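Local coordinates for protein probable glutaredoxin ssr2061 (Synechocystis sp., PDB 4MJE) that probably reduces low-molecular-weight and protein disulfides as a glutathione-disulfide oxidoreductase, working with NADPH and glutathione reductase, at residues R31-L36 with F43-I48; E53-M58 with G64-P69; D82-L87 with G91-L96. The protein carries 1 engineered substitution. One frame throughout, in Å; residues are numbered along the deposited sequence.

Contact 1 of 3, residues R31-L36 with F43-I48; sequences RALALL and FQEYCI
F43 presents one ring face to L36 and an edge to L33, and this apolar trio carries most of the 215 Å² buried here. L36 CB lies over the face, 4.0 Å from the F43 ring centroid and 21° off the ring normal, which meets the geometry of a CH-pi contact. It is offset toward the rim, with F43 CE2 its nearest ring atom at 3.7 Å from L36 CB. L33 comes from another direction: its CD2 methyl sits near the ring plane, 3.7 Å from F43 CE1. The ring gets there because F43 CG stands between the backbone N and the carbonyl carbon (chi1 69°), with CB already directed at the helix. An alanine in place of this phenylalanine would remove the ring and is likely to open a gap beneath L36 CB and strip L33 CD2 of its aromatic neighbour. Two residues on, within strand 44-47, E45 extends its chain across L33, bringing E45 OE2 to 3.7 Å from L33 CD1. E45 OE2 is hydrogen-bonded to T22 OG1, which helps hold the carboxylate beside the L33 methyls. Helix 27-39 is the crossover of a beta-alpha-beta unit; L33 also rests on I20 of strand 18-22, the parallel neighbour of strand 44-47, while L36 reaches I84 of helix 81-89.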
loop_
_atom_site.group_PDB
_atom_site.type_symbol
_atom_site.label_atom_id
_atom_site.label_comp_id
_atom_site.label_asym_id
_atom_site.label_seq_id
_atom_site.Cartn_x
_atom_site.Cartn_y
_atom_site.Cartn_z
ATOM N N ARG A 31 1.729 -11.135 -6.019
ATOM C CA ARG A 31 0.279 -11.104 -6.154
ATOM C C ARG A 31 -0.312 -9.791 -5.616
ATOM O O ARG A 31 -1.262 -9.239 -6.183
ATOM C CB ARG A 31 -0.330 -12.308 -5.423
ATOM C CG ARG A 31 -1.807 -12.552 -5.667
ATOM C CD ARG A 31 -2.285 -13.829 -5.015
ATOM N NE ARG A 31 -1.534 -14.969 -5.524
ATOM C CZ ARG A 31 -1.396 -16.133 -4.896
ATOM N NH1 ARG A 31 -1.972 -16.337 -3.717
ATOM N NH2 ARG A 31 -0.673 -17.093 -5.454
ATOM N N ALA A 32 0.221 -9.299 -4.501
ATOM C CA ALA A 32 -0.259 -8.055 -3.905
ATOM C C ALA A 32 0.083 -6.885 -4.834
ATOM O O ALA A 32 -0.723 -5.986 -5.062
ATOM C CB ALA A 32 0.364 -7.868 -2.538
ATOM N N LEU A 33 1.292 -6.890 -5.385
ATOM C CA LEU A 33 1.696 -5.862 -6.340
ATOM C C LEU A 33 0.788 -5.852 -7.556
ATOM O O LEU A 33 0.422 -4.781 -8.040
ATOM C CB LEU A 33 3.134 -6.079 -6.780
ATOM C CG LEU A 33 4.210 -5.723 -5.748
ATOM C CD1 LEU A 33 5.561 -6.298 -6.201
ATOM C CD2 LEU A 33 4.317 -4.238 -5.497
ATOM N N ALA A 34 0.401 -7.028 -8.034
ATOM C CA ALA A 34 -0.486 -7.103 -9.175
ATOM C C ALA A 34 -1.806 -6.418 -8.891
ATOM O O ALA A 34 -2.317 -5.698 -9.738
ATOM C CB ALA A 34 -0.723 -8.530 -9.568
ATOM N N LEU A 35 -2.359 -6.628 -7.707
ATOM C CA LEU A 35 -3.632 -6.023 -7.359
ATOM C C LEU A 35 -3.530 -4.488 -7.312
ATOM O O LEU A 35 -4.388 -3.774 -7.848
ATOM C CB LEU A 35 -4.132 -6.563 -6.023
ATOM C CG LEU A 35 -5.519 -6.067 -5.595
ATOM C CD1 LEU A 35 -6.609 -6.331 -6.645
ATOM C CD2 LEU A 35 -5.899 -6.708 -4.294
ATOM N N LEU A 36 -2.479 -3.971 -6.682
ATOM C CA LEU A 36 -2.282 -2.531 -6.592
ATOM C C LEU A 36 -2.101 -1.910 -7.969
ATOM O O LEU A 36 -2.639 -0.844 -8.251
ATOM C CB LEU A 36 -1.100 -2.205 -5.673
ATOM C CG LEU A 36 -1.306 -2.563 -4.197
ATOM C CD1 LEU A 36 -0.011 -2.409 -3.413
ATOM C CD2 LEU A 36 -2.399 -1.698 -3.584
ATOM N N PHE A 43 1.620 4.295 -5.813
ATOM C CA PHE A 43 2.048 3.678 -4.566
ATOM C C PHE A 43 3.566 3.528 -4.509
ATOM O O PHE A 43 4.248 3.561 -5.541
ATOM C CB PHE A 43 1.327 2.342 -4.298
ATOM C CG PHE A 43 1.707 1.220 -5.222
ATOM C CD1 PHE A 43 2.681 0.304 -4.849
ATOM C CD2 PHE A 43 1.062 1.044 -6.435
ATOM C CE1 PHE A 43 3.010 -0.741 -5.675
ATOM C CE2 PHE A 43 1.401 0.002 -7.267
ATOM C CZ PHE A 43 2.369 -0.900 -6.876
ATOM N N GLN A 44 4.088 3.369 -3.296
ATOM C CA GLN A 44 5.522 3.239 -3.039
ATOM C C GLN A 44 5.804 1.805 -2.599
ATOM O O GLN A 44 5.168 1.288 -1.666
ATOM C CB GLN A 44 5.942 4.230 -1.950
ATOM C CG GLN A 44 7.426 4.487 -1.869
ATOM C CD GLN A 44 7.960 5.280 -3.036
ATOM O OE1 GLN A 44 7.198 5.840 -3.825
ATOM N NE2 GLN A 44 9.283 5.354 -3.141
ATOM N N GLU A 45 6.748 1.162 -3.272
ATOM C CA GLU A 45 7.158 -0.185 -2.911
ATOM C C GLU A 45 8.530 -0.121 -2.255
ATOM O O GLU A 45 9.488 0.401 -2.829
ATOM C CB GLU A 45 7.240 -1.070 -4.158
ATOM C CG GLU A 45 7.849 -2.451 -3.881
ATOM C CD GLU A 45 8.116 -3.285 -5.115
ATOM O OE1 GLU A 45 7.996 -2.792 -6.270
ATOM O OE2 GLU A 45 8.460 -4.475 -4.937
ATOM N N TYR A 46 8.610 -0.659 -1.041
ATOM C CA TYR A 46 9.882 -0.781 -0.354
ATOM C C TYR A 46 10.368 -2.204 -0.633
ATOM O O TYR A 46 9.977 -3.143 0.036
ATOM C CB TYR A 46 9.693 -0.545 1.139
ATOM C CG TYR A 46 9.029 0.751 1.484
ATOM C CD1 TYR A 46 9.353 1.932 0.820
ATOM C CD2 TYR A 46 8.089 0.820 2.485
ATOM C CE1 TYR A 46 8.764 3.136 1.154
ATOM C CE2 TYR A 46 7.492 2.006 2.809
ATOM C CZ TYR A 46 7.837 3.170 2.148
ATOM O OH TYR A 46 7.279 4.384 2.459
ATOM N N CYS A 47 11.146 -2.361 -1.694
ATOM C CA CYS A 47 11.707 -3.651 -1.986
ATOM C C CYS A 47 12.949 -3.858 -1.145
ATOM O O CYS A 47 13.961 -3.171 -1.313
ATOM C CB CYS A 47 11.992 -3.782 -3.472
ATOM S SG CYS A 47 12.686 -5.327 -3.939
ATOM N N ILE A 48 12.847 -4.808 -0.223
ATOM C CA ILE A 48 13.861 -4.955 0.804
ATOM C C ILE A 48 14.605 -6.275 0.687
ATOM O O ILE A 48 15.149 -6.755 1.689
ATOM C CB ILE A 48 13.260 -4.732 2.232
ATOM C CG1 ILE A 48 12.161 -5.744 2.562
ATOM C CG2 ILE A 48 12.691 -3.313 2.336
ATOM C CD1 ILE A 48 11.726 -5.738 4.048
#

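Contact 2 of 3, residues E53-M58 with G64-P69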
loop_
_atom_site.group_PDB
_atom_site.type_symbol
_atom_site.label_atom_id
_atom_site.label_comp_id
_atom_site.label_asym_id
_atom_site.label_seq_id
_atom_site.Cartn_x
_atom_site.Cartn_y
_atom_site.Cartn_z
ATOM N N GLU A 53 17.982 -4.846 8.027
ATOM C CA GLU A 53 17.658 -3.609 8.742
ATOM C C GLU A 53 16.281 -3.090 8.344
ATOM O O GLU A 53 15.488 -2.673 9.199
ATOM C CB GLU A 53 18.714 -2.522 8.487
ATOM C CG GLU A 53 20.038 -2.763 9.208
ATOM C CD GLU A 53 21.150 -1.794 8.808
ATOM O OE1 GLU A 53 21.006 -1.066 7.800
ATOM O OE2 GLU A 53 22.184 -1.766 9.514
ATOM N N ALA A 54 15.987 -3.136 7.049
ATOM C CA ALA A 54 14.701 -2.666 6.571
ATOM C C ALA A 54 13.586 -3.602 7.034
ATOM O O ALA A 54 12.480 -3.146 7.323
ATOM C CB ALA A 54 14.694 -2.519 5.062
ATOM N N ARG A 55 13.863 -4.901 7.130
ATOM C CA ARG A 55 12.868 -5.818 7.666
ATOM C C ARG A 55 12.527 -5.497 9.124
ATOM O O ARG A 55 11.385 -5.597 9.550
ATOM C CB ARG A 55 13.344 -7.265 7.570
ATOM C CG ARG A 55 12.258 -8.284 7.846
ATOM C CD ARG A 55 11.376 -8.474 6.634
ATOM N NE ARG A 55 12.120 -9.219 5.625
ATOM C CZ ARG A 55 11.934 -10.501 5.313
ATOM N NH1 ARG A 55 10.937 -11.213 5.829
ATOM N NH2 ARG A 55 12.745 -11.080 4.431
ATOM N N GLU A 56 13.525 -5.106 9.908
ATOM C CA GLU A 56 13.260 -4.754 11.300
ATOM C C GLU A 56 12.493 -3.422 11.408
ATOM O O GLU A 56 11.650 -3.261 12.280
ATOM C CB GLU A 56 14.576 -4.698 12.079
ATOM C CG GLU A 56 15.366 -6.023 12.162
ATOM C CD GLU A 56 14.503 -7.247 12.266
ATOM O OE1 GLU A 56 13.596 -7.249 13.113
ATOM O OE2 GLU A 56 14.748 -8.201 11.502
ATOM N N ALA A 57 12.767 -2.470 10.523
ATOM C CA ALA A 57 11.977 -1.241 10.471
ATOM C C ALA A 57 10.540 -1.588 10.120
ATOM O O ALA A 57 9.616 -1.068 10.739
ATOM C CB ALA A 57 12.554 -0.262 9.448
ATOM N N MET A 58 10.355 -2.464 9.133
ATOM C CA MET A 58 9.016 -2.924 8.779
ATOM C C MET A 58 8.314 -3.555 9.977
ATOM O O MET A 58 7.172 -3.205 10.284
ATOM C CB MET A 58 9.094 -3.960 7.659
ATOM C CG MET A 58 7.743 -4.417 7.164
ATOM S SD MET A 58 7.866 -5.830 6.063
ATOM C CE MET A 58 8.064 -7.159 7.253
ATOM N N GLY A 64 5.267 -6.214 14.773
ATOM C CA GLY A 64 6.326 -7.182 14.935
ATOM C C GLY A 64 6.406 -8.244 13.843
ATOM O O GLY A 64 7.275 -9.111 13.916
ATOM N N LYS A 65 5.510 -8.192 12.857
ATOM C CA LYS A 65 5.482 -9.191 11.785
ATOM C C LYS A 65 6.630 -8.967 10.812
ATOM O O LYS A 65 6.907 -7.836 10.406
ATOM C CB LYS A 65 4.149 -9.180 11.020
ATOM C CG LYS A 65 2.878 -9.490 11.882
ATOM C CD LYS A 65 3.037 -10.668 12.887
ATOM C CE LYS A 65 1.802 -10.824 13.769
ATOM N NZ LYS A 65 1.946 -10.236 15.143
ATOM N N ARG A 66 7.272 -10.061 10.423
ATOM C CA ARG A 66 8.317 -10.055 9.402
ATOM C C ARG A 66 7.884 -10.805 8.152
ATOM O O ARG A 66 8.657 -10.921 7.198
ATOM C CB ARG A 66 9.602 -10.656 9.957
ATOM C CG ARG A 66 10.217 -9.811 11.049
ATOM C CD ARG A 66 11.436 -10.454 11.642
ATOM N NE ARG A 66 11.966 -9.612 12.708
ATOM C CZ ARG A 66 11.546 -9.640 13.971
ATOM N NH1 ARG A 66 10.615 -10.495 14.374
ATOM N NH2 ARG A 66 12.081 -8.809 14.853
ATOM N N SER A 67 6.660 -11.326 8.145
ATOM C CA SER A 67 6.116 -11.945 6.934
ATOM C C SER A 67 5.974 -10.876 5.854
ATOM O O SER A 67 5.880 -9.680 6.167
ATOM C CB SER A 67 4.769 -12.623 7.219
ATOM O OG SER A 67 3.795 -11.678 7.650
ATOM N N LEU A 68 5.954 -11.306 4.595
ATOM C CA LEU A 68 5.833 -10.394 3.462
ATOM C C LEU A 68 4.633 -10.770 2.606
ATOM O O LEU A 68 4.256 -11.925 2.518
ATOM C CB LEU A 68 7.089 -10.470 2.592
ATOM C CG LEU A 68 8.381 -10.027 3.267
ATOM C CD1 LEU A 68 9.567 -10.368 2.394
ATOM C CD2 LEU A 68 8.315 -8.539 3.576
ATOM N N PRO A 69 4.007 -9.796 1.956
ATOM C CA PRO A 69 4.257 -8.360 2.050
ATOM C C PRO A 69 3.614 -7.762 3.298
ATOM O O PRO A 69 2.832 -8.417 3.982
ATOM C CB PRO A 69 3.545 -7.815 0.803
ATOM C CG PRO A 69 2.405 -8.730 0.642
ATOM C CD PRO A 69 2.935 -10.097 0.995
#
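The guanidinium of R55 has L68 CD1 over one face, 3.6 Å above its plane, and the carbonyl of R66 at its edge. The guanidinium of R66 is likewise met at its edge, by the carboxylate of E56. These groups tie helix 52-61 to the loop that leads into the cis-proline, P69, a hallmark of the thioredoxin fold to which glutaredoxins belong. R55 NH1 donates to R66 O at 2.7 Å; the acceptor is only 9° out of the guanidinium plane and the C=O...N angle is 160°, so the nitrogen approaches nearly head-on to the carbonyl. Bends at chi2 and chi3 fold the R55 chain back to allow this, while its CG runs beside the R66 stem. R66 instead is extended from CG to NE and grips E56 side-on. R66 NE and R66 NH2 both donate to E56 OE1, at 2.9 and 2.8 Å, and a weak bond runs from R66 NE to E56 OE2. The carboxylate and guanidinium planes are 32° apart, so the salt bridge is twisted rather than coplanar. The two arginine stems thus touch while their guanidinium groups diverge to different acceptors. The ionic side is the outer one; M58 is buried, also touching Y21, and R55 and L68 both pack on W23. L68 further touches C29 of the CxxC pair, which brings this loop to the probable redox centre. On the inner side M58 SD meets L68 CD2 at 3.7 Å, and the bend at chi3 turns the M58 CE methyl toward two backbone oxygens, 3.4 Å from K65 O and 3.5 Å from S67 O.

Contact 3 of 3, residues D82-L87 with G91-L96. With SO4 (sulfate ion), chain C.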
loop_
_atom_site.group_PDB
_atom_site.type_symbol
_atom_site.label_atom_id
_atom_site.label_comp_id
_atom_site.label_asym_id
_atom_site.label_seq_id
_atom_site.Cartn_x
_atom_site.Cartn_y
_atom_site.Cartn_z
ATOM N N ASP A 82 -3.162 -11.704 1.640
ATOM C CA ASP A 82 -4.504 -12.210 1.901
ATOM C C ASP A 82 -5.423 -11.103 2.394
ATOM O O ASP A 82 -6.587 -11.027 1.992
ATOM C CB ASP A 82 -4.488 -13.399 2.865
ATOM C CG ASP A 82 -4.034 -14.682 2.186
ATOM O OD1 ASP A 82 -3.572 -14.620 1.023
ATOM O OD2 ASP A 82 -4.130 -15.757 2.815
ATOM N N ASP A 83 -4.896 -10.199 3.204
ATOM C CA ASP A 83 -5.735 -9.151 3.754
ATOM C C ASP A 83 -6.224 -8.198 2.691
ATOM O O ASP A 83 -7.387 -7.831 2.698
ATOM C CB ASP A 83 -5.004 -8.395 4.861
ATOM C CG ASP A 83 -4.694 -9.279 6.047
ATOM O OD1 ASP A 83 -5.583 -10.053 6.473
ATOM O OD2 ASP A 83 -3.545 -9.261 6.524
ATOM N N ILE A 84 -5.352 -7.808 1.778
ATOM C CA ILE A 84 -5.776 -6.864 0.770
ATOM C C ILE A 84 -6.773 -7.498 -0.208
ATOM O O ILE A 84 -7.775 -6.878 -0.582
ATOM C CB ILE A 84 -4.571 -6.216 0.066
ATOM C CG1 ILE A 84 -5.049 -5.014 -0.743
ATOM C CG2 ILE A 84 -3.813 -7.207 -0.813
ATOM C CD1 ILE A 84 -3.924 -4.102 -1.213
ATOM N N TYR A 85 -6.518 -8.747 -0.583
ATOM C CA TYR A 85 -7.432 -9.457 -1.458
ATOM C C TYR A 85 -8.777 -9.692 -0.770
ATOM O O TYR A 85 -9.828 -9.619 -1.419
ATOM C CB TYR A 85 -6.836 -10.776 -1.958
ATOM C CG TYR A 85 -6.002 -10.613 -3.204
ATOM C CD1 TYR A 85 -6.551 -10.807 -4.451
ATOM C CD2 TYR A 85 -4.677 -10.250 -3.121
ATOM C CE1 TYR A 85 -5.805 -10.646 -5.592
ATOM C CE2 TYR A 85 -3.908 -10.088 -4.256
ATOM C CZ TYR A 85 -4.474 -10.296 -5.500
ATOM O OH TYR A 85 -3.739 -10.151 -6.650
ATOM N N ALA A 86 -8.768 -9.970 0.536
ATOM C CA ALA A 86 -10.014 -10.148 1.279
ATOM C C ALA A 86 -10.812 -8.844 1.283
ATOM O O ALA A 86 -12.017 -8.838 1.038
ATOM C CB ALA A 86 -9.739 -10.645 2.717
ATOM N N LEU A 87 -10.149 -7.727 1.540
ATOM C CA LEU A 87 -10.826 -6.437 1.498
ATOM C C LEU A 87 -11.440 -6.189 0.128
ATOM O O LEU A 87 -12.564 -5.713 0.030
ATOM C CB LEU A 87 -9.863 -5.295 1.837
ATOM C CG LEU A 87 -9.475 -5.124 3.298
ATOM C CD1 LEU A 87 -8.278 -4.210 3.427
ATOM C CD2 LEU A 87 -10.640 -4.572 4.120
ATOM N N GLY A 91 -15.539 -5.806 -1.104
ATOM C CA GLY A 91 -15.902 -4.503 -1.629
ATOM C C GLY A 91 -15.404 -3.341 -0.801
ATOM O O GLY A 91 -15.924 -2.237 -0.931
ATOM N N LYS A 92 -14.370 -3.565 -0.001
ATOM C CA LYS A 92 -13.917 -2.579 0.958
ATOM C C LYS A 92 -12.545 -2.003 0.638
ATOM O O LYS A 92 -12.061 -1.149 1.387
ATOM C CB LYS A 92 -13.867 -3.202 2.345
ATOM C CG LYS A 92 -15.219 -3.587 2.889
ATOM C CD LYS A 92 -15.089 -4.056 4.298
ATOM C CE LYS A 92 -16.429 -4.255 4.933
ATOM N NZ LYS A 92 -16.302 -5.369 5.904
ATOM N N LEU A 93 -11.904 -2.427 -0.443
ATOM C CA LEU A 93 -10.580 -1.903 -0.746
ATOM C C LEU A 93 -10.680 -0.562 -1.448
ATOM O O LEU A 93 -9.981 0.376 -1.072
ATOM C CB LEU A 93 -9.784 -2.881 -1.608
ATOM C CG LEU A 93 -8.345 -2.451 -1.899
ATOM C CD1 LEU A 93 -7.542 -2.156 -0.638
ATOM C CD2 LEU A 93 -7.662 -3.537 -2.704
ATOM N N ASP A 94 -11.534 -0.452 -2.456
ATOM C CA ASP A 94 -11.627 0.801 -3.187
ATOM C C ASP A 94 -11.845 2.036 -2.272
ATOM O O ASP A 94 -11.150 3.028 -2.414
ATOM C CB ASP A 94 -12.692 0.719 -4.289
ATOM C CG ASP A 94 -12.281 -0.194 -5.450
ATOM O OD1 ASP A 94 -13.182 -0.705 -6.154
ATOM O OD2 ASP A 94 -11.080 -0.391 -5.664
ATOM N N PRO A 95 -12.772 1.983 -1.304
ATOM C CA PRO A 95 -12.926 3.162 -0.436
ATOM C C PRO A 95 -11.632 3.598 0.277
ATOM O O PRO A 95 -11.413 4.784 0.514
ATOM C CB PRO A 95 -13.968 2.712 0.599
ATOM C CG PRO A 95 -14.712 1.624 -0.044
ATOM C CD PRO A 95 -13.761 0.938 -0.996
ATOM N N LEU A 96 -10.799 2.627 0.636
ATOM C CA LEU A 96 -9.562 2.915 1.359
ATOM C C LEU A 96 -8.511 3.582 0.488
ATOM O O LEU A 96 -7.645 4.300 0.990
ATOM C CB LEU A 96 -8.981 1.635 1.954
ATOM C CG LEU A 96 -9.814 0.980 3.060
ATOM C CD1 LEU A 96 -9.200 -0.343 3.469
ATOM C CD2 LEU A 96 -9.966 1.887 4.275
HETATM S S SO4 C . -0.105 -13.252 3.153
HETATM O O1 SO4 C . 0.662 -12.010 3.038
HETATM O O2 SO4 C . 0.553 -14.154 4.096
HETATM O O3 SO4 C . -1.457 -12.944 3.604
HETATM O O4 SO4 C . -0.155 -13.926 1.856
#
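L87 O accepts K92 N at 2.8 Å, with an N-H...O angle of 161°, the bond that closes the Schellman motif ending helix 81-89. The donor is tilted 27° from the carbonyl plane. G91 is the residue that leaves helical angles, and its positive phi turns the chain back so that K92 N, and then L93 N a little farther off, come near this one oxygen. G91 N, placed by the last helical turn, stands 3.2 Å from L87 O. The reversal sends the chain into a weakly bonded helix at 93-96 that folds against the helix it has just left. L87 is the main apolar element of that fold-back, with 110 Å² covered by 91-96. Its two methyls diverge: L87 CD2 lies 3.9 Å from K92 CB, whereas L87 CD1 meets L96 CD1 at 4.0 Å, the two leucine side chains crossing at about a right angle. One turn earlier, I84 has two deposited conformers, so its contact, I84 CG1 to L93 CD2 at 3.6 Å in the one given, is less certain. L93 reaches that side because its CG lies opposite the backbone N (chi1 -176°), and it also packs on L35 of helix 27-39. D94 forms a salt bridge with K39, a second tie of the terminal helix to helix 27-39. At its other end helix 81-89 presents the backbone amides of its first turn to an anion: a sulfate, probably from the crystallisation liquor, is bound there, consistent with related glutaredoxins, in which the start of this helix receives a glutathione carboxylate. C81 N donates to the sulfate, and D82 N donates to its O3 at 2.9 Å.

In the fold
Contacts 1 and 3 are partly buried and mainly apolar across their interfaces, whereas contact 2 lies at the surface and adds a salt bridge and an arginine-to-carbonyl bond. Helix 27-39 is common ground: contact 1 packs it on strand 44-47, and on its other flank contact 3 meets it through the hydroxyl of Y85 at the carbonyl of R31 and through L93 against L35. Contact 2 adjoins contact 1 in two places, where I48 meets A54 and R55, and where A32 meets P69. Contacts 2 and 3 do not touch, their nearest atoms being about 6 Å apart. Only contact 3 turns on a backbone helix-ending bond; contact 1 has no hydrogen bond across its segments.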